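Local coordinates for Lmo0305 protein (Listeria monocytogenes, PDB 3PJ0) that is of unknown function but belongs to the beta-eliminating lyase family, within the clan of fold-type I pyridoxal phosphate proteins, at residues T115-G120 with K132-P137; S98-E101 with G107-E110. All coordinates share one frame; numbering follows the deposited sequence.

Contact 1 (T115-G120 with K132-P137)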
ATOM      1  N   THR A 115      -9.698 -13.515 -17.968  1.00 12.81           N
ATOM      2  CA  THR A 115      -9.493 -13.285 -19.413  1.00 13.91           C
ATOM      3  C   THR A 115     -10.352 -12.107 -19.834  1.00 14.30           C
ATOM      4  O   THR A 115     -11.579 -12.238 -19.842  1.00 13.42           O
ATOM      5  CB  THR A 115      -9.933 -14.521 -20.264  1.00 15.13           C
ATOM      6  OG1 THR A 115      -9.142 -15.684 -19.941  1.00 16.98           O
ATOM      7  CG2 THR A 115      -9.811 -14.226 -21.764  1.00 15.98           C
ATOM      8  N   PRO A 116      -9.729 -10.968 -20.201  1.00 13.05           N
ATOM      9  CA  PRO A 116     -10.543  -9.811 -20.572  1.00 13.60           C
ATOM     10  C   PRO A 116     -10.845  -9.809 -22.052  1.00 13.59           C
ATOM     11  O   PRO A 116      -9.928 -10.001 -22.854  1.00 14.39           O
ATOM     12  CB  PRO A 116      -9.649  -8.621 -20.203  1.00 13.54           C
ATOM     13  CG  PRO A 116      -8.542  -9.215 -19.308  1.00 13.55           C
ATOM     14  CD  PRO A 116      -8.349 -10.558 -19.895  1.00 14.54           C
ATOM     15  N   LEU A 117     -12.114  -9.656 -22.382  1.00 13.32           N
ATOM     16  CA  LEU A 117     -12.584  -9.573 -23.750  1.00 14.09           C
ATOM     17  C   LEU A 117     -12.666  -8.083 -23.993  1.00 14.33           C
ATOM     18  O   LEU A 117     -13.281  -7.342 -23.192  1.00 13.86           O
ATOM     19  CB  LEU A 117     -13.942 -10.272 -23.901  1.00 14.71           C
ATOM     20  CG  LEU A 117     -13.997 -11.732 -23.406  1.00 16.97           C
ATOM     21  CD1 LEU A 117     -15.423 -12.318 -23.478  1.00 18.49           C
ATOM     22  CD2 LEU A 117     -13.011 -12.619 -24.149  1.00 19.32           C
ATOM     23  N   LEU A 118     -12.032  -7.620 -25.065  1.00 13.44           N
ATOM     24  CA  LEU A 118     -11.942  -6.180 -25.307  1.00 13.39           C
ATOM     25  C   LEU A 118     -13.132  -5.673 -26.123  1.00 13.37           C
ATOM     26  O   LEU A 118     -13.525  -6.265 -27.121  1.00 14.62           O
ATOM     27  CB  LEU A 118     -10.605  -5.841 -25.957  1.00 13.27           C
ATOM     28  CG  LEU A 118      -9.383  -6.412 -25.237  1.00 13.48           C
ATOM     29  CD1 LEU A 118      -8.084  -5.969 -25.918  1.00 15.02           C
ATOM     30  CD2 LEU A 118      -9.370  -6.006 -23.767  1.00 13.41           C
ATOM     31  N   LEU A 119     -13.720  -4.573 -25.675  1.00 12.63           N
ATOM     32  CA  LEU A 119     -14.934  -4.065 -26.287  1.00 12.34           C
ATOM     33  C   LEU A 119     -14.660  -2.944 -27.268  1.00 13.79           C
ATOM     34  O   LEU A 119     -14.122  -1.896 -26.890  1.00 13.44           O
ATOM     35  CB  LEU A 119     -15.891  -3.563 -25.200  1.00 11.76           C
ATOM     36  CG  LEU A 119     -16.482  -4.572 -24.233  1.00 10.29           C
ATOM     37  CD1 LEU A 119     -17.113  -3.881 -22.997  1.00 10.67           C
ATOM     38  CD2 LEU A 119     -17.485  -5.478 -24.989  1.00 10.51           C
ATOM     39  N   GLY A 120     -15.099  -3.145 -28.508  1.00 15.00           N
ATOM     40  CA  GLY A 120     -14.964  -2.131 -29.563  1.00 16.75           C
ATOM     41  C   GLY A 120     -13.542  -1.988 -30.069  1.00 17.25           C
ATOM     42  O   GLY A 120     -12.875  -2.984 -30.313  1.00 18.51           O
ATOM     43  N   LYS A 132     -23.264  -6.567 -26.650  1.00 18.32           N
ATOM     44  CA  LYS A 132     -24.194  -7.496 -27.315  1.00 18.95           C
ATOM     45  C   LYS A 132     -23.483  -8.422 -28.292  1.00 19.36           C
ATOM     46  O   LYS A 132     -23.945  -9.540 -28.501  1.00 20.84           O
ATOM     47  CB  LYS A 132     -25.324  -6.725 -28.036  1.00 19.75           C
ATOM     48  CG  LYS A 132     -26.371  -6.133 -27.097  1.00 19.41           C
ATOM     49  CD  LYS A 132     -27.509  -5.400 -27.864  1.00 23.62           C
ATOM     50  CE  LYS A 132     -28.615  -4.903 -26.921  1.00 24.04           C
ATOM     51  NZ  LYS A 132     -29.744  -4.277 -27.682  1.00 25.76           N
ATOM     52  N   SER A 133     -22.360  -7.983 -28.854  1.00 19.96           N
ATOM     53  CA  SER A 133     -21.568  -8.766 -29.808  1.00 21.33           C
ATOM     54  C   SER A 133     -20.539  -9.707 -29.166  1.00 21.39           C
ATOM     55  O   SER A 133     -19.803 -10.383 -29.888  1.00 20.77           O
ATOM     56  CB  SER A 133     -20.815  -7.823 -30.763  1.00 22.26           C
ATOM     57  OG  SER A 133     -21.708  -6.983 -31.467  1.00 25.70           O
ATOM     58  N   LEU A 134     -20.445  -9.725 -27.835  1.00 20.78           N
ATOM     59  CA  LEU A 134     -19.510 -10.647 -27.161  1.00 20.71           C
ATOM     60  C   LEU A 134     -19.810 -12.075 -27.580  1.00 21.76           C
ATOM     61  O   LEU A 134     -20.971 -12.484 -27.632  1.00 22.78           O
ATOM     62  CB  LEU A 134     -19.584 -10.515 -25.631  1.00 19.90           C
ATOM     63  CG  LEU A 134     -18.946  -9.266 -24.996  1.00 18.60           C
ATOM     64  CD1 LEU A 134     -19.394  -9.114 -23.563  1.00 16.63           C
ATOM     65  CD2 LEU A 134     -17.423  -9.330 -25.054  1.00 19.04           C
ATOM     66  N   ARG A 135     -18.765 -12.818 -27.907  1.00 22.83           N
ATOM     67  CA  ARG A 135     -18.902 -14.210 -28.377  1.00 24.63           C
ATOM     68  C   ARG A 135     -18.980 -15.278 -27.286  1.00 23.94           C
ATOM     69  O   ARG A 135     -19.136 -16.475 -27.587  1.00 24.62           O
ATOM     70  CB  ARG A 135     -17.809 -14.529 -29.387  1.00 25.47           C
ATOM     71  CG  ARG A 135     -18.213 -14.175 -30.809  1.00 29.83           C
ATOM     72  CD  ARG A 135     -17.045 -14.029 -31.773  1.00 34.55           C
ATOM     73  NE  ARG A 135     -16.466 -12.675 -31.758  1.00 38.34           N
ATOM     74  CZ  ARG A 135     -15.483 -12.263 -30.964  1.00 40.62           C
ATOM     75  NH1 ARG A 135     -14.935 -13.082 -30.069  1.00 42.15           N
ATOM     76  NH2 ARG A 135     -15.048 -11.009 -31.053  1.00 41.65           N
ATOM     77  N   GLU A 136     -18.856 -14.847 -26.035  1.00 22.94           N
ATOM     78  CA  GLU A 136     -19.057 -15.716 -24.896  1.00 22.56           C
ATOM     79  C   GLU A 136     -19.527 -14.873 -23.723  1.00 21.27           C
ATOM     80  O   GLU A 136     -19.296 -13.650 -23.690  1.00 20.54           O
ATOM     81  CB  GLU A 136     -17.785 -16.493 -24.523  1.00 23.15           C
ATOM     82  CG  GLU A 136     -16.591 -15.621 -24.270  1.00 24.53           C
ATOM     83  CD  GLU A 136     -15.338 -16.431 -24.045  1.00 28.80           C
ATOM     84  OE1 GLU A 136     -15.361 -17.304 -23.158  1.00 30.42           O
ATOM     85  OE2 GLU A 136     -14.347 -16.201 -24.773  1.00 31.69           O
ATOM     86  N   PRO A 137     -20.173 -15.520 -22.749  1.00 20.08           N
ATOM     87  CA  PRO A 137     -20.672 -14.787 -21.596  1.00 18.82           C
ATOM     88  C   PRO A 137     -19.542 -14.279 -20.702  1.00 16.59           C
ATOM     89  O   PRO A 137     -18.432 -14.839 -20.712  1.00 14.91           O
ATOM     90  CB  PRO A 137     -21.520 -15.822 -20.845  1.00 19.47           C
ATOM     91  CG  PRO A 137     -21.690 -16.972 -21.794  1.00 21.91           C
ATOM     92  CD  PRO A 137     -20.521 -16.947 -22.693  1.00 21.21           C
TER
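Leu117 and Leu134 meet at an oblique angle, with one methyl of Leu134 doing most of the touching. That methyl, CD2, lies 3.8 Å from Leu117 CB and also comes near Leu117 CD1. It therefore rests along the flank of the Leu117 side chain, from CB out to the branch. The same methyl reaches a second leucine: Leu134 CD2 is 3.9 Å from Leu119 CD2, and these two side chains run at about a right angle to each other. Leu134 thus touches both Leu117 and Leu119. Its CG sits beside the backbone N, anti to the carbonyl carbon (chi1 -74°), which brings the branch up against the two leucines, although the CA-CB bond itself does not aim at 115-120.

Strand 115-118 is the outermost strand at one end of the mixed seven-stranded sheet, the large sheet of the pyridoxal phosphate-dependent aminotransferase fold. It is bonded along its length to strand 91-94. The loop 132-137, between helix 128-132 and strand 140-144, covers one face of this edge. Leu119 and Leu134 both also touch Ala93 of the neighbouring strand.

Glu136 crosses Leu117 at about a right angle and uses its aliphatic part. Its CG is 3.6 Å from Leu117 CD1. The first torsion sets CG between the backbone N and the carbonyl carbon (chi1 55°), and the chain then runs extended past the leucine tip. Its OE2 passes 3.9 Å from Leu117 CD2, while OE1 makes a long, weak ion pair with Arg91. No hydrogen bond joins the two segments.

Contact 2 (S98-E101 with G107-E110)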
ATOM      1  N   SER A  98      -8.383  -0.029 -20.979  1.00 10.51           N
ATOM      2  CA  SER A  98      -8.654  -0.031 -19.542  1.00 10.08           C
ATOM      3  C   SER A  98      -7.332  -0.036 -18.778  1.00 10.45           C
ATOM      4  O   SER A  98      -6.321  -0.561 -19.247  1.00 10.34           O
ATOM      5  CB  SER A  98      -9.476  -1.233 -19.114  1.00  9.62           C
ATOM      6  OG  SER A  98      -9.558  -1.294 -17.687  1.00 13.29           O
ATOM      7  N   HIS A  99      -7.350   0.539 -17.582  1.00 10.33           N
ATOM      8  CA  HIS A  99      -6.129   0.642 -16.801  1.00 10.89           C
ATOM      9  C   HIS A  99      -5.643  -0.770 -16.476  1.00 10.58           C
ATOM     10  O   HIS A  99      -4.441  -1.028 -16.418  1.00 10.93           O
ATOM     11  CB  HIS A  99      -6.395   1.466 -15.533  1.00 10.89           C
ATOM     12  CG  HIS A  99      -5.174   1.848 -14.761  1.00  9.76           C
ATOM     13  ND1 HIS A  99      -4.610   1.031 -13.799  1.00  9.71           N
ATOM     14  CD2 HIS A  99      -4.458   2.998 -14.743  1.00  9.74           C
ATOM     15  CE1 HIS A  99      -3.583   1.656 -13.240  1.00  9.41           C
ATOM     16  NE2 HIS A  99      -3.468   2.849 -13.788  1.00  9.39           N
ATOM     17  N   LEU A 100      -6.592  -1.678 -16.277  1.00  9.91           N
ATOM     18  CA  LEU A 100      -6.285  -3.069 -15.993  1.00 10.33           C
ATOM     19  C   LEU A 100      -5.532  -3.771 -17.140  1.00 10.61           C
ATOM     20  O   LEU A 100      -4.681  -4.623 -16.925  1.00  9.47           O
ATOM     21  CB  LEU A 100      -7.578  -3.855 -15.716  1.00 10.85           C
ATOM     22  CG  LEU A 100      -8.447  -3.670 -14.437  1.00 12.87           C
ATOM     23  CD1 LEU A 100      -7.824  -4.358 -13.279  1.00 16.40           C
ATOM     24  CD2 LEU A 100      -8.877  -2.198 -14.104  1.00 14.10           C
ATOM     25  N   GLU A 101      -5.841  -3.369 -18.369  1.00 10.47           N
ATOM     26  CA  GLU A 101      -5.266  -4.019 -19.528  1.00 10.51           C
ATOM     27  C   GLU A 101      -3.869  -3.526 -19.860  1.00 10.69           C
ATOM     28  O   GLU A 101      -3.025  -4.321 -20.294  1.00 11.74           O
ATOM     29  CB  GLU A 101      -6.172  -3.770 -20.731  1.00 10.42           C
ATOM     30  CG  GLU A 101      -5.778  -4.502 -21.988  1.00 13.05           C
ATOM     31  CD  GLU A 101      -5.949  -6.021 -21.880  1.00 13.85           C
ATOM     32  OE1 GLU A 101      -6.585  -6.504 -20.910  1.00 12.95           O
ATOM     33  OE2 GLU A 101      -5.455  -6.717 -22.796  1.00 14.89           O
ATOM     34  N   GLY A 107      -1.467  -7.557 -14.231  1.00 10.98           N
ATOM     35  CA  GLY A 107      -1.813  -8.098 -12.924  1.00 10.14           C
ATOM     36  C   GLY A 107      -3.093  -8.934 -12.937  1.00 10.33           C
ATOM     37  O   GLY A 107      -3.147 -10.024 -12.358  1.00  9.79           O
ATOM     38  N   LEU A 108      -4.130  -8.419 -13.592  1.00 10.43           N
ATOM     39  CA  LEU A 108      -5.438  -9.132 -13.633  1.00 10.75           C
ATOM     40  C   LEU A 108      -5.285 -10.518 -14.236  1.00 10.22           C
ATOM     41  O   LEU A 108      -5.805 -11.508 -13.706  1.00 10.30           O
ATOM     42  CB  LEU A 108      -6.457  -8.312 -14.411  1.00 10.43           C
ATOM     43  CG  LEU A 108      -7.873  -8.889 -14.534  1.00 11.89           C
ATOM     44  CD1 LEU A 108      -8.542  -8.977 -13.140  1.00  9.97           C
ATOM     45  CD2 LEU A 108      -8.654  -7.993 -15.533  1.00 11.22           C
ATOM     46  N   LYS A 109      -4.550 -10.600 -15.333  1.00 10.45           N
ATOM     47  CA  LYS A 109      -4.251 -11.884 -15.982  1.00 10.74           C
ATOM     48  C   LYS A 109      -3.343 -12.798 -15.138  1.00 11.67           C
ATOM     49  O   LYS A 109      -3.601 -14.006 -14.988  1.00 11.53           O
ATOM     50  CB  LYS A 109      -3.595 -11.609 -17.332  1.00 11.51           C
ATOM     51  CG  LYS A 109      -4.557 -10.867 -18.315  1.00 12.43           C
ATOM     52  CD  LYS A 109      -3.856 -10.435 -19.573  1.00 12.22           C
ATOM     53  CE  LYS A 109      -4.774  -9.509 -20.442  1.00 13.02           C
ATOM     54  NZ  LYS A 109      -4.003  -8.928 -21.588  1.00 14.15           N
ATOM     55  N   GLU A 110      -2.287 -12.229 -14.578  1.00 11.29           N
ATOM     56  CA  GLU A 110      -1.258 -13.026 -13.895  1.00 11.89           C
ATOM     57  C   GLU A 110      -1.633 -13.435 -12.479  1.00 11.72           C
ATOM     58  O   GLU A 110      -1.208 -14.504 -12.018  1.00 12.34           O
ATOM     59  CB  GLU A 110       0.073 -12.270 -13.851  0.54 12.40           C
ATOM     60  CG  GLU A 110       0.692 -11.950 -15.214  0.54 14.77           C
ATOM     61  CD  GLU A 110       1.446 -13.101 -15.866  0.54 17.39           C
ATOM     62  OE1 GLU A 110       1.348 -14.285 -15.430  0.54 15.71           O
ATOM     63  OE2 GLU A 110       2.154 -12.800 -16.849  0.54 18.53           O
TER
HETATM   64  O   HOH W   1      -4.482  -5.633 -14.255  1.00 12.03           O
HETATM   65  O   HOH W   2      -2.928  -6.994 -19.715  1.00 14.88           O
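Leu100 and Leu108 bury the most surface here, yet they touch lightly. The nearest atoms are Leu100 CB and Leu108 CD2, 4.3 Å apart. Both side chains are buried. They pack on helix 72-87, Leu100 against Gln76 and Gln77 and Leu108 against Leu80, and both also touch Tyr94. Their own backbones are linked through a water, which donates to Leu100 O at 2.9 Å and accepts from Leu108 N. It bridges the short helices 99-102 and 107-112, which follow each other closely in the large domain of this fold-type I pyridoxal phosphate fold.

Lys109 comes next in buried surface. Its chain runs extended beyond CG and brings NZ to Glu101 OE2 at 2.9 Å, a hydrogen-bonded salt bridge. The ammonium approaches from above the carboxylate, 44° out of its plane. Glu101 starts with CG anti to the backbone N (chi1 -174°) and then bends at chi2 (68°), which folds the carboxylate back beside Lys109 although CB points away from that segment. Its other oxygen, OE1, is hydrogen-bonded to Tyr94 OH. A second water accepts from Lys109 NZ and donates to Glu101 O at 2.7 Å.

Lys109 NZ is therefore tied to Glu101 twice, directly through the carboxylate and by way of water to the carbonyl. With OE1 held by Tyr94, the carboxylate is gripped at both oxygens, which would limit its rotation and probably favour its charged form.

In the fold
The two contacts come in series along the chain: contact 2 closes at 110 before contact 1 opens at 115. Their centres are 15 Å apart, on the same side of the chain's centre. Helix 107-112 leads directly into strand 115-118, so the second segment of contact 2 is followed by the first of contact 1. The two contacts touch through Pro116, which packs on Glu101, Leu108 and Lys109, and Leu118, which packs on Glu101. Edge strand 115-118 thus has the helices of contact 2 on one face and loop 132-137 of contact 1 on the other. Together they pack on the two faces of the strand at this edge of the seven-stranded sheet.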